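Local coordinates for protein ulvan Lyase-PL25 (Pseudoalteromonas sp. PLSV, PDB 5UAM) that degrades ulvan, the sulfated cell-wall polysaccharide of green seaweeds, acting as a polysaccharide lyase built on a beta-propeller fold, at residues Q166-D171 / A223-G228; G230-V235 / F263-T268; G300-F305 / I321-D326; Q336-R341 / G350-P355. All blocks are in the same frame, centred on the assembly; numbering follows the deposited sequence.

Contact 1 (Q166-D171 / A223-G228); sequences QAIKMD and AWAGKG
The carboxamide of Gln166 turns its edge to the backbone of Ala223-Ala225, so that both polar atoms bond there. Gln166 NE2 donates to Ala223 O at 2.9 Å in a nearly straight bond (177°), the acceptor lying in the amide plane although NE2 itself stands above the carbonyl plane of Ala223. Gln166 OE1 accepts a hydrogen bond from Ala225 N at 2.8 Å, so the two bonds together fix the rotation of the amide. Gln166 OE1 also sits over one face of the Trp224 indole, 3.9 Å from CG. The same oxygen is hydrogen-bonded by His43, whose ring stacks on Trp224, while Trp224 NE1 is tied to Ile40 O.

Strands 166-169 and 223-227 run nearly parallel (19°) with axes 7.2 Å apart, too wide for direct strand pairing; the topology is consistent with inner strands of successive propeller blades, joined here through side chains. The site lies next to the probable catalytic centre: Gln166 is about 4 Å, side chain to side chain, from Tyr164, assigned as the proton acceptor.

Further along, Ile168 has CG1 beside its backbone N and an extended chain (chi2 177°), which carries CD1 to 3.7 Å from Gly226 CA. Its CG2 branch packs on Lys227 CG as the two side chains slide past each other in opposite directions. Bends in the lysine chain bring Lys227 CE to 3.8 Å from Met170 SD. Asp171 OD1 stays 4.4 Å from Lys227 NZ, beyond salt-bridge range, whereas Lys169 points its amine to Asp108 and Ile106 O.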
loop_
_atom_site.group_PDB
_atom_site.type_symbol
_atom_site.label_atom_id
_atom_site.label_comp_id
_atom_site.label_asym_id
_atom_site.label_seq_id
_atom_site.Cartn_x
_atom_site.Cartn_y
_atom_site.Cartn_z
ATOM N N GLN A 166 5.414 -4.133 2.728
ATOM C CA GLN A 166 4.120 -4.556 3.223
ATOM C C GLN A 166 4.408 -5.564 4.311
ATOM O O GLN A 166 5.019 -6.598 4.052
ATOM C CB GLN A 166 3.314 -5.145 2.074
ATOM C CG GLN A 166 3.206 -4.155 0.946
ATOM C CD GLN A 166 2.499 -4.681 -0.242
ATOM O OE1 GLN A 166 1.370 -5.149 -0.140
ATOM N NE2 GLN A 166 3.111 -4.505 -1.401
ATOM N N ALA A 167 4.026 -5.236 5.542
ATOM C CA ALA A 167 4.456 -6.008 6.696
ATOM C C ALA A 167 3.270 -6.700 7.344
ATOM O O ALA A 167 2.261 -6.063 7.647
ATOM C CB ALA A 167 5.127 -5.093 7.718
ATOM N N ILE A 168 3.419 -8.000 7.602
ATOM C CA ILE A 168 2.344 -8.825 8.144
ATOM C C ILE A 168 2.892 -9.639 9.302
ATOM O O ILE A 168 3.959 -10.245 9.192
ATOM C CB ILE A 168 1.756 -9.748 7.062
ATOM C CG1 ILE A 168 1.235 -8.888 5.912
ATOM C CG2 ILE A 168 0.635 -10.616 7.640
ATOM C CD1 ILE A 168 0.693 -9.687 4.763
ATOM N N LYS A 169 2.165 -9.649 10.417
ATOM C CA LYS A 169 2.506 -10.484 11.560
ATOM C C LYS A 169 1.443 -11.561 11.720
ATOM O O LYS A 169 0.243 -11.265 11.753
ATOM C CB LYS A 169 2.581 -9.671 12.851
ATOM C CG LYS A 169 3.106 -10.484 14.031
ATOM C CD LYS A 169 3.274 -9.650 15.292
ATOM C CE LYS A 169 1.965 -9.221 15.857
ATOM N NZ LYS A 169 2.168 -8.595 17.227
ATOM N N MET A 170 1.878 -12.804 11.859
ATOM C CA MET A 170 0.937 -13.890 12.045
ATOM C C MET A 170 0.632 -14.105 13.529
ATOM O O MET A 170 1.262 -13.527 14.416
ATOM C CB MET A 170 1.495 -15.169 11.429
ATOM C CG MET A 170 1.964 -15.000 9.986
ATOM S SD MET A 170 0.746 -14.246 8.881
ATOM C CE MET A 170 -0.506 -15.535 8.788
ATOM N N ASP A 171 -0.354 -14.974 13.791
ATOM C CA ASP A 171 -0.783 -15.191 15.168
ATOM C C ASP A 171 0.356 -15.696 16.043
ATOM O O ASP A 171 0.387 -15.409 17.246
ATOM C CB ASP A 171 -1.963 -16.163 15.222
ATOM C CG ASP A 171 -3.229 -15.604 14.587
ATOM O OD1 ASP A 171 -3.311 -14.376 14.381
ATOM O OD2 ASP A 171 -4.150 -16.407 14.301
ATOM N N ALA A 223 2.278 -5.958 -6.498
ATOM C CA ALA A 223 1.503 -6.830 -5.623
ATOM C C ALA A 223 1.076 -6.094 -4.362
ATOM O O ALA A 223 1.723 -5.147 -3.918
ATOM C CB ALA A 223 2.327 -8.070 -5.223
ATOM N N TRP A 224 -0.028 -6.558 -3.786
ATOM C CA TRP A 224 -0.527 -6.121 -2.493
ATOM C C TRP A 224 -0.829 -7.369 -1.682
ATOM O O TRP A 224 -1.678 -8.192 -2.073
ATOM C CB TRP A 224 -1.781 -5.271 -2.650
ATOM C CG TRP A 224 -2.195 -4.472 -1.446
ATOM C CD1 TRP A 224 -1.893 -3.161 -1.193
ATOM C CD2 TRP A 224 -2.990 -4.916 -0.337
ATOM N NE1 TRP A 224 -2.463 -2.758 -0.018
ATOM C CE2 TRP A 224 -3.145 -3.819 0.527
ATOM C CE3 TRP A 224 -3.601 -6.128 0.001
ATOM C CZ2 TRP A 224 -3.867 -3.904 1.711
ATOM C CZ3 TRP A 224 -4.315 -6.194 1.182
ATOM C CH2 TRP A 224 -4.439 -5.113 2.007
ATOM N N ALA A 225 -0.123 -7.514 -0.566
ATOM C CA ALA A 225 -0.265 -8.658 0.315
ATOM C C ALA A 225 -0.929 -8.239 1.608
ATOM O O ALA A 225 -0.569 -7.217 2.201
ATOM C CB ALA A 225 1.104 -9.249 0.639
ATOM N N GLY A 226 -1.884 -9.040 2.077
ATOM C CA GLY A 226 -2.560 -8.776 3.327
ATOM C C GLY A 226 -2.945 -10.065 4.018
ATOM O O GLY A 226 -2.792 -11.154 3.467
ATOM N N LYS A 227 -3.458 -9.932 5.233
ATOM C CA LYS A 227 -3.934 -11.094 5.966
ATOM C C LYS A 227 -5.141 -11.708 5.291
ATOM O O LYS A 227 -6.020 -11.016 4.762
ATOM C CB LYS A 227 -4.342 -10.681 7.366
ATOM C CG LYS A 227 -3.207 -10.690 8.326
ATOM C CD LYS A 227 -2.944 -12.097 8.821
ATOM C CE LYS A 227 -2.114 -12.069 10.084
ATOM N NZ LYS A 227 -2.814 -11.405 11.215
ATOM N N GLY A 228 -5.174 -13.030 5.301
ATOM C CA GLY A 228 -6.348 -13.790 4.984
ATOM C C GLY A 228 -7.000 -14.280 6.252
ATOM O O GLY A 228 -7.041 -13.577 7.265
#

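Contact 2 (G230-V235 / F263-T268); sequences GDNIIV and FMSFNT
Thr268 holds OG1 between its backbone N and carbonyl carbon (chi1 67°), which sets the hydroxyl against Asp231 O at 2.7 Å. Since Thr268 N also donates to Asp231 O, at 2.9 Å, one carbonyl is gripped twice by one residue where the strand pairing runs out. The same rotation places Thr268 CG2 over a face of the Phe266 ring, offset toward its rim, and 3.7 Å from Ile233 CD1. Phe266 turns CG anti to its own N (chi1 171°). Ile233 and Phe266 lie side by side, pointing the same way, with CD1 of Ile233 4.1 Å from CD2 of Phe266.

The backbone evidence is a regular antiparallel pairing. Ile233-Phe266 and Val235-Met264 are hydrogen-bonded pairs, each with two bonds, as in Phe266 N to Ile233 O at 2.7 Å. On the face carrying Asn232, Asn267 and Ser265, Asn232 OD1 approaches Asn267 CA to 3.3 Å with the amide planes almost perpendicular (80°). Asn267 OD1 instead accepts from Lys269 N and Thr270 N of the following turn. Ile234 CB rests 3.8 Å from Phe263 CE1.

Within the propeller sheet, strand 217-227 pairs with the other edge of strand 232-243, through Gly226 and Ile234. Phe266 stacks on Trp273 of strand 273-274 and meets Tyr176 edge-to-face, while Ile234 and Phe263 both reach Thr309 of strand 303-311.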
loop_
_atom_site.group_PDB
_atom_site.type_symbol
_atom_site.label_atom_id
_atom_site.label_comp_id
_atom_site.label_asym_id
_atom_site.label_seq_id
_atom_site.Cartn_x
_atom_site.Cartn_y
_atom_site.Cartn_z
ATOM N N GLY A 230 -7.058 -17.475 9.170
ATOM C CA GLY A 230 -6.213 -18.530 9.712
ATOM C C GLY A 230 -4.754 -18.150 9.591
ATOM O O GLY A 230 -4.332 -17.055 9.981
ATOM N N ASP A 231 -3.963 -19.059 9.030
ATOM C CA ASP A 231 -2.548 -18.795 8.817
ATOM C C ASP A 231 -2.242 -18.417 7.379
ATOM O O ASP A 231 -1.098 -18.538 6.944
ATOM C CB ASP A 231 -1.711 -19.986 9.272
ATOM C CG ASP A 231 -1.804 -20.209 10.770
ATOM O OD1 ASP A 231 -1.778 -19.210 11.544
ATOM O OD2 ASP A 231 -1.927 -21.376 11.159
ATOM N N ASN A 232 -3.223 -17.890 6.651
ATOM C CA ASN A 232 -3.020 -17.522 5.261
ATOM C C ASN A 232 -2.784 -16.026 5.088
ATOM O O ASN A 232 -3.319 -15.193 5.826
ATOM C CB ASN A 232 -4.234 -17.909 4.427
ATOM C CG ASN A 232 -4.465 -19.390 4.429
ATOM O OD1 ASN A 232 -3.522 -20.154 4.258
ATOM N ND2 ASN A 232 -5.703 -19.808 4.671
ATOM N N ILE A 233 -1.957 -15.718 4.096
ATOM C CA ILE A 233 -1.760 -14.383 3.551
ATOM C C ILE A 233 -2.307 -14.402 2.133
ATOM O O ILE A 233 -2.145 -15.391 1.414
ATOM C CB ILE A 233 -0.260 -14.026 3.580
ATOM C CG1 ILE A 233 0.167 -13.756 5.032
ATOM C CG2 ILE A 233 0.083 -12.859 2.634
ATOM C CD1 ILE A 233 1.676 -13.616 5.214
ATOM N N ILE A 234 -2.982 -13.333 1.731
ATOM C CA ILE A 234 -3.580 -13.246 0.405
ATOM C C ILE A 234 -2.886 -12.134 -0.369
ATOM O O ILE A 234 -2.410 -11.155 0.217
ATOM C CB ILE A 234 -5.110 -13.042 0.461
ATOM C CG1 ILE A 234 -5.495 -11.771 1.199
ATOM C CG2 ILE A 234 -5.772 -14.288 1.064
ATOM C CD1 ILE A 234 -6.978 -11.438 1.078
ATOM N N VAL A 235 -2.764 -12.318 -1.678
ATOM C CA VAL A 235 -1.992 -11.407 -2.516
ATOM C C VAL A 235 -2.762 -11.142 -3.809
ATOM O O VAL A 235 -3.067 -12.086 -4.549
ATOM C CB VAL A 235 -0.597 -11.964 -2.835
ATOM C CG1 VAL A 235 0.227 -10.931 -3.608
ATOM C CG2 VAL A 235 0.114 -12.395 -1.541
ATOM N N PHE A 263 -4.871 -13.152 -8.319
ATOM C CA PHE A 263 -5.043 -13.468 -6.903
ATOM C C PHE A 263 -4.404 -14.807 -6.551
ATOM O O PHE A 263 -4.583 -15.787 -7.263
ATOM C CB PHE A 263 -6.531 -13.563 -6.547
ATOM C CG PHE A 263 -6.779 -13.905 -5.117
ATOM C CD1 PHE A 263 -6.806 -12.915 -4.151
ATOM C CD2 PHE A 263 -6.933 -15.227 -4.723
ATOM C CE1 PHE A 263 -6.988 -13.252 -2.822
ATOM C CE2 PHE A 263 -7.100 -15.537 -3.407
ATOM C CZ PHE A 263 -7.134 -14.558 -2.461
ATOM N N MET A 264 -3.707 -14.856 -5.416
ATOM C CA MET A 264 -3.271 -16.129 -4.870
ATOM C C MET A 264 -3.138 -16.019 -3.357
ATOM O O MET A 264 -3.151 -14.927 -2.791
ATOM C CB MET A 264 -1.973 -16.617 -5.533
ATOM C CG MET A 264 -0.789 -15.713 -5.336
ATOM S SD MET A 264 0.458 -16.184 -6.565
ATOM C CE MET A 264 1.797 -15.059 -6.159
ATOM N N SER A 265 -2.973 -17.176 -2.719
ATOM C CA SER A 265 -2.929 -17.298 -1.269
ATOM C C SER A 265 -1.665 -18.048 -0.859
ATOM O O SER A 265 -1.195 -18.927 -1.573
ATOM C CB SER A 265 -4.180 -18.059 -0.801
ATOM O OG SER A 265 -4.323 -18.090 0.606
ATOM N N PHE A 266 -1.140 -17.700 0.314
ATOM C CA PHE A 266 0.089 -18.236 0.887
ATOM C C PHE A 266 -0.268 -18.806 2.250
ATOM O O PHE A 266 -0.667 -18.067 3.153
ATOM C CB PHE A 266 1.079 -17.073 0.997
ATOM C CG PHE A 266 2.353 -17.346 1.770
ATOM C CD1 PHE A 266 2.909 -18.608 1.918
ATOM C CD2 PHE A 266 3.000 -16.275 2.346
ATOM C CE1 PHE A 266 4.109 -18.779 2.633
ATOM C CE2 PHE A 266 4.186 -16.439 3.054
ATOM C CZ PHE A 266 4.731 -17.666 3.204
ATOM N N ASN A 267 -0.143 -20.118 2.402
ATOM C CA ASN A 267 -0.341 -20.757 3.694
ATOM C C ASN A 267 0.981 -20.687 4.449
ATOM O O ASN A 267 1.950 -21.352 4.079
ATOM C CB ASN A 267 -0.801 -22.195 3.498
ATOM C CG ASN A 267 -1.058 -22.914 4.808
ATOM O OD1 ASN A 267 -0.331 -22.751 5.790
ATOM N ND2 ASN A 267 -2.093 -23.741 4.817
ATOM N N THR A 268 1.038 -19.847 5.487
ATOM C CA THR A 268 2.312 -19.647 6.171
ATOM C C THR A 268 2.720 -20.820 7.045
ATOM O O THR A 268 3.887 -20.885 7.441
ATOM C CB THR A 268 2.288 -18.382 7.037
ATOM O OG1 THR A 268 1.358 -18.548 8.125
ATOM C CG2 THR A 268 1.958 -17.168 6.220
HETATM O O HOH W 1 -3.574 -20.508 1.456
#

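Contact 3 (G300-F305 / I321-D326); sequences GELWTF and INAGID
In the open-end half of the antiparallel beta hairpin of strands 303-311 and 317-324, part of a four-stranded propeller sheet, Phe305 pairs with Asn322, and just beyond the strand ends Asp326 meets Trp303. Phe305 O accepts both Asn322 N, at 3.0 Å, and Asn322 ND2, at 3.1 Å; the side-chain donor stands well above the carbonyl plane (44° out of it). Asn322 ND2 also comes to the edge of the Phe305 ring, 4.0 Å from its CD2, ring and amide being inclined by 41°. Asp326 comes over one face of the indole: its CB makes a CH-pi contact 3.8 Å from the centroid of the Trp303 five-membered ring, 20° off the normal. Leu302 CD2 packs on Ile325 CG1. Between these two contacts, Trp303 and Gly324 exchange two backbone bonds.

A second shell fixes these groups. Asn322 OD1 is hydrogen-bonded to Thr337 OG1, leaving the nitrogen of that amide directed at Phe305. The Asp326 carboxylate is held by a salt bridge to Arg252 and by Gly328 N, while His259 meets the indole nearly perpendicularly. Phe305 borders the active-site region, its side chain about 6 Å from those of Tyr164 and Tyr222 and about 4 Å from a bound potassium ion. Where the hairpin opens beyond Trp303, a water bridges the two flanking loops, donating to Glu301 O at 2.9 Å and accepting from Asp326 N at 2.8 Å.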
loop_
_atom_site.group_PDB
_atom_site.type_symbol
_atom_site.label_atom_id
_atom_site.label_comp_id
_atom_site.label_asym_id
_atom_site.label_seq_id
_atom_site.Cartn_x
_atom_site.Cartn_y
_atom_site.Cartn_z
ATOM N N GLY A 300 -8.720 -5.905 -20.418
ATOM C CA GLY A 300 -8.654 -5.537 -21.821
ATOM C C GLY A 300 -7.490 -4.601 -22.075
ATOM O O GLY A 300 -6.363 -4.830 -21.623
ATOM N N GLU A 301 -7.760 -3.531 -22.816
ATOM C CA GLU A 301 -6.750 -2.519 -23.088
ATOM C C GLU A 301 -6.635 -1.492 -21.965
ATOM O O GLU A 301 -5.756 -0.626 -22.033
ATOM C CB GLU A 301 -7.069 -1.809 -24.405
ATOM C CG GLU A 301 -6.901 -2.719 -25.618
ATOM C CD GLU A 301 -7.246 -2.045 -26.919
ATOM O OE1 GLU A 301 -7.546 -0.832 -26.904
ATOM O OE2 GLU A 301 -7.224 -2.737 -27.964
ATOM N N LEU A 302 -7.481 -1.558 -20.945
ATOM C CA LEU A 302 -7.378 -0.600 -19.855
ATOM C C LEU A 302 -6.071 -0.803 -19.103
ATOM O O LEU A 302 -5.633 -1.933 -18.875
ATOM C CB LEU A 302 -8.537 -0.756 -18.880
ATOM C CG LEU A 302 -9.927 -0.513 -19.462
ATOM C CD1 LEU A 302 -10.945 -0.744 -18.374
ATOM C CD2 LEU A 302 -10.049 0.884 -20.051
ATOM N N TRP A 303 -5.456 0.310 -18.703
ATOM C CA TRP A 303 -4.250 0.297 -17.894
ATOM C C TRP A 303 -4.623 0.314 -16.413
ATOM O O TRP A 303 -5.531 1.044 -15.987
ATOM C CB TRP A 303 -3.392 1.519 -18.203
ATOM C CG TRP A 303 -2.698 1.485 -19.533
ATOM C CD1 TRP A 303 -3.073 0.787 -20.656
ATOM C CD2 TRP A 303 -1.485 2.172 -19.883
ATOM N NE1 TRP A 303 -2.168 1.002 -21.666
ATOM C CE2 TRP A 303 -1.187 1.846 -21.213
ATOM C CE3 TRP A 303 -0.623 3.028 -19.188
ATOM C CZ2 TRP A 303 -0.071 2.356 -21.876
ATOM C CZ3 TRP A 303 0.483 3.535 -19.849
ATOM C CH2 TRP A 303 0.753 3.192 -21.173
ATOM N N THR A 304 -3.903 -0.476 -15.621
ATOM C CA THR A 304 -4.245 -0.687 -14.220
ATOM C C THR A 304 -3.267 -0.024 -13.261
ATOM O O THR A 304 -2.138 0.345 -13.605
ATOM C CB THR A 304 -4.319 -2.186 -13.897
ATOM O OG1 THR A 304 -3.128 -2.818 -14.372
ATOM C CG2 THR A 304 -5.539 -2.797 -14.570
ATOM N N PHE A 305 -3.747 0.134 -12.039
ATOM C CA PHE A 305 -2.937 0.525 -10.898
ATOM C C PHE A 305 -3.525 -0.251 -9.741
ATOM O O PHE A 305 -4.729 -0.168 -9.481
ATOM C CB PHE A 305 -3.026 2.039 -10.649
ATOM C CG PHE A 305 -2.149 2.536 -9.523
ATOM C CD1 PHE A 305 -0.804 2.769 -9.733
ATOM C CD2 PHE A 305 -2.687 2.787 -8.270
ATOM C CE1 PHE A 305 -0.004 3.233 -8.691
ATOM C CE2 PHE A 305 -1.891 3.251 -7.252
ATOM C CZ PHE A 305 -0.569 3.469 -7.470
ATOM N N ILE A 321 -9.317 -2.952 -7.841
ATOM C CA ILE A 321 -8.356 -2.747 -8.915
ATOM C C ILE A 321 -8.682 -1.417 -9.574
ATOM O O ILE A 321 -9.833 -1.172 -9.944
ATOM C CB ILE A 321 -8.383 -3.908 -9.933
ATOM C CG1 ILE A 321 -7.371 -3.708 -11.062
ATOM C CG2 ILE A 321 -9.790 -4.143 -10.477
ATOM C CD1 ILE A 321 -5.923 -3.658 -10.583
ATOM N N ASN A 322 -7.681 -0.554 -9.734
ATOM C CA ASN A 322 -7.932 0.677 -10.468
ATOM C C ASN A 322 -7.580 0.475 -11.926
ATOM O O ASN A 322 -6.586 -0.179 -12.242
ATOM C CB ASN A 322 -7.118 1.835 -9.891
ATOM C CG ASN A 322 -7.390 2.036 -8.421
ATOM O OD1 ASN A 322 -8.434 2.572 -8.046
ATOM N ND2 ASN A 322 -6.483 1.575 -7.585
ATOM N N ALA A 323 -8.384 1.042 -12.813
ATOM C CA ALA A 323 -8.095 0.920 -14.231
ATOM C C ALA A 323 -8.662 2.118 -14.964
ATOM O O ALA A 323 -9.617 2.752 -14.504
ATOM C CB ALA A 323 -8.683 -0.374 -14.804
ATOM N N GLY A 324 -8.068 2.421 -16.116
ATOM C CA GLY A 324 -8.513 3.560 -16.893
ATOM C C GLY A 324 -8.044 3.467 -18.328
ATOM O O GLY A 324 -7.125 2.710 -18.659
ATOM N N ILE A 325 -8.657 4.293 -19.175
ATOM C CA ILE A 325 -8.349 4.274 -20.596
ATOM C C ILE A 325 -6.976 4.884 -20.840
ATOM O O ILE A 325 -6.615 5.912 -20.251
ATOM C CB ILE A 325 -9.447 5.037 -21.357
ATOM C CG1 ILE A 325 -10.780 4.286 -21.220
ATOM C CG2 ILE A 325 -9.074 5.254 -22.828
ATOM C CD1 ILE A 325 -12.007 5.128 -21.571
ATOM N N ASP A 326 -6.208 4.249 -21.729
ATOM C CA ASP A 326 -4.931 4.782 -22.195
ATOM C C ASP A 326 -5.194 5.914 -23.179
ATOM O O ASP A 326 -5.677 5.686 -24.295
ATOM C CB ASP A 326 -4.132 3.664 -22.864
ATOM C CG ASP A 326 -2.841 4.156 -23.495
ATOM O OD1 ASP A 326 -2.385 5.266 -23.133
ATOM O OD2 ASP A 326 -2.284 3.436 -24.362
HETATM O O HOH W 2 -7.047 1.808 -22.890
#

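Contact 4 (Q336-R341 / G350-P355); sequences QTRHVR and GDKVIP
Gln336 approaches Lys352 through its amide oxygen, OE1 lying 3.5 Å from the lysine CE as the two chains run side by side, while NE2 of Gln336 is hydrogen-bonded to Arg359 O. Thr337 O takes a nearly straight bond (172°) from Val353 N at 3.0 Å, and also accepts from a water that in turn receives Ile354 N.

Arg338 bends at chi2 (116°), folding its guanidinium back along its own strand: NE donates to Gln336 O at 3.0 Å and NH2 to Gln336 OE1 at 3.1 Å, a side-on grip that holds the group flat. Lys352 CG then sits 4.0 Å above the plane of the Arg338 guanidinium, over its centre. NH1 reaches Gly350 O through a water. The like charges, Arg338 NH2 and Lys352 NZ, are 4.4 Å apart; the amine is hydrogen-bonded to Tyr357 O.

His339 O accepts Gly350 N at 2.7 Å, and Val340 CG2 lies 3.8 Å from Gly350 N.

This hairpin closes one side of its four-stranded propeller sheet, strand 347-352 being outermost, while strand 317-324 flanks strand 336-342 on its other edge. Toward the next sheet, His339 ND1 is hydrogen-bonded to Tyr375 OH, and Val353 packs on Tyr375 and Trp390.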
loop_
_atom_site.group_PDB
_atom_site.type_symbol
_atom_site.label_atom_id
_atom_site.label_comp_id
_atom_site.label_asym_id
_atom_site.label_seq_id
_atom_site.Cartn_x
_atom_site.Cartn_y
_atom_site.Cartn_z
ATOM N N GLN A 336 -9.847 4.676 -12.332
ATOM C CA GLN A 336 -10.914 4.604 -11.340
ATOM C C GLN A 336 -10.950 3.228 -10.687
ATOM O O GLN A 336 -10.758 2.207 -11.363
ATOM C CB GLN A 336 -12.266 4.828 -12.009
ATOM C CG GLN A 336 -12.353 6.097 -12.849
ATOM C CD GLN A 336 -11.670 5.979 -14.194
ATOM O OE1 GLN A 336 -11.848 5.000 -14.910
ATOM N NE2 GLN A 336 -10.925 7.005 -14.569
ATOM N N THR A 337 -11.230 3.190 -9.385
ATOM C CA THR A 337 -11.347 1.926 -8.663
ATOM C C THR A 337 -12.561 1.149 -9.142
ATOM O O THR A 337 -13.648 1.708 -9.305
ATOM C CB THR A 337 -11.517 2.181 -7.164
ATOM O OG1 THR A 337 -10.767 3.333 -6.777
ATOM C CG2 THR A 337 -11.053 0.984 -6.358
ATOM N N ARG A 338 -12.359 -0.158 -9.334
ATOM C CA ARG A 338 -13.402 -1.115 -9.678
ATOM C C ARG A 338 -13.340 -2.295 -8.715
ATOM O O ARG A 338 -12.288 -2.591 -8.138
ATOM C CB ARG A 338 -13.218 -1.629 -11.102
ATOM C CG ARG A 338 -13.225 -0.528 -12.142
ATOM C CD ARG A 338 -11.899 -0.398 -12.873
ATOM N NE ARG A 338 -11.905 0.800 -13.703
ATOM C CZ ARG A 338 -12.433 0.887 -14.915
ATOM N NH1 ARG A 338 -13.024 -0.160 -15.476
ATOM N NH2 ARG A 338 -12.394 2.030 -15.580
ATOM N N HIS A 339 -14.482 -2.972 -8.541
ATOM C CA HIS A 339 -14.589 -4.048 -7.563
ATOM C C HIS A 339 -14.766 -5.384 -8.271
ATOM O O HIS A 339 -15.610 -5.501 -9.172
ATOM C CB HIS A 339 -15.763 -3.823 -6.606
ATOM C CG HIS A 339 -15.684 -4.698 -5.407
ATOM N ND1 HIS A 339 -14.793 -4.445 -4.389
ATOM C CD2 HIS A 339 -16.292 -5.869 -5.101
ATOM C CE1 HIS A 339 -14.886 -5.401 -3.485
ATOM N NE2 HIS A 339 -15.792 -6.269 -3.888
ATOM N N VAL A 340 -13.986 -6.386 -7.833
ATOM C CA VAL A 340 -14.012 -7.740 -8.385
ATOM C C VAL A 340 -14.152 -8.704 -7.218
ATOM O O VAL A 340 -13.628 -8.448 -6.134
ATOM C CB VAL A 340 -12.678 -7.995 -9.129
ATOM C CG1 VAL A 340 -12.485 -9.480 -9.466
ATOM C CG2 VAL A 340 -12.600 -7.121 -10.373
ATOM N N ARG A 341 -14.871 -9.813 -7.420
ATOM C CA ARG A 341 -14.952 -10.806 -6.354
ATOM C C ARG A 341 -15.144 -12.205 -6.916
ATOM O O ARG A 341 -15.635 -12.408 -8.028
ATOM C CB ARG A 341 -16.073 -10.507 -5.357
ATOM C CG ARG A 341 -17.464 -10.649 -5.939
ATOM C CD ARG A 341 -18.527 -10.214 -4.946
ATOM N NE ARG A 341 -19.860 -10.378 -5.505
ATOM C CZ ARG A 341 -20.606 -11.472 -5.378
ATOM N NH1 ARG A 341 -20.160 -12.514 -4.681
ATOM N NH2 ARG A 341 -21.813 -11.528 -5.933
ATOM N N GLY A 350 -15.938 -6.094 -11.814
ATOM C CA GLY A 350 -15.203 -5.181 -12.655
ATOM C C GLY A 350 -15.863 -3.835 -12.814
ATOM O O GLY A 350 -15.337 -2.995 -13.545
ATOM N N ASP A 351 -17.001 -3.613 -12.165
ATOM C CA ASP A 351 -17.696 -2.334 -12.267
ATOM C C ASP A 351 -17.004 -1.267 -11.429
ATOM O O ASP A 351 -16.426 -1.548 -10.376
ATOM C CB ASP A 351 -19.139 -2.498 -11.803
ATOM C CG ASP A 351 -19.889 -3.562 -12.595
ATOM O OD1 ASP A 351 -20.135 -3.320 -13.793
ATOM O OD2 ASP A 351 -20.204 -4.632 -12.024
ATOM N N LYS A 352 -17.056 -0.028 -11.921
ATOM C CA LYS A 352 -16.510 1.102 -11.182
ATOM C C LYS A 352 -17.286 1.291 -9.890
ATOM O O LYS A 352 -18.516 1.156 -9.852
ATOM C CB LYS A 352 -16.644 2.388 -12.007
ATOM C CG LYS A 352 -15.752 2.473 -13.230
ATOM C CD LYS A 352 -16.027 3.768 -14.001
ATOM C CE LYS A 352 -15.163 3.889 -15.229
ATOM N NZ LYS A 352 -15.550 5.111 -16.000
ATOM N N VAL A 353 -16.558 1.623 -8.828
ATOM C CA VAL A 353 -17.192 1.954 -7.556
ATOM C C VAL A 353 -18.029 3.215 -7.695
ATOM O O VAL A 353 -19.211 3.236 -7.335
ATOM C CB VAL A 353 -16.129 2.093 -6.451
ATOM C CG1 VAL A 353 -16.769 2.584 -5.159
ATOM C CG2 VAL A 353 -15.390 0.755 -6.206
ATOM N N ILE A 354 -17.436 4.281 -8.225
ATOM C CA ILE A 354 -18.137 5.546 -8.434
ATOM C C ILE A 354 -18.717 5.518 -9.847
ATOM O O ILE A 354 -17.944 5.552 -10.818
ATOM C CB ILE A 354 -17.203 6.745 -8.232
ATOM C CG1 ILE A 354 -16.593 6.677 -6.823
ATOM C CG2 ILE A 354 -18.004 8.032 -8.441
ATOM C CD1 ILE A 354 -15.546 7.762 -6.515
ATOM N N PRO A 355 -20.037 5.464 -10.009
ATOM C CA PRO A 355 -20.608 5.307 -11.352
ATOM C C PRO A 355 -20.265 6.487 -12.254
ATOM O O PRO A 355 -20.298 7.645 -11.835
ATOM C CB PRO A 355 -22.120 5.237 -11.098
ATOM C CG PRO A 355 -22.314 5.145 -9.643
ATOM C CD PRO A 355 -21.066 5.605 -8.966
HETATM O O HOH W 3 -14.353 4.436 -8.809
HETATM O O HOH W 4 -12.961 -2.966 -14.718
HETATM O O HOH W 5 -18.352 -5.136 -9.764
#

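Overall arrangement
The four contacts form two touching pairs within the propeller. Contacts 1 and 2, centres 8 Å apart, share adjacent strands 217-227 and 232-243, and Met170 CE packs on Thr268 OG1 at 3.6 Å. Contacts 3 and 4, centres 11 Å apart, belong to one four-stranded sheet, joined by Ile321 O and Arg338 N at 2.8 Å. Between the pairs, centres are 23 to 26 Å apart and the nearest atoms about 8 to 11 Å, so nothing touches. Even so, contacts 1 and 3 both approach the catalytic region, through Gln166 and Phe305 near Tyr164, whereas contact 4 lies away from the catalytic and zinc-binding residues.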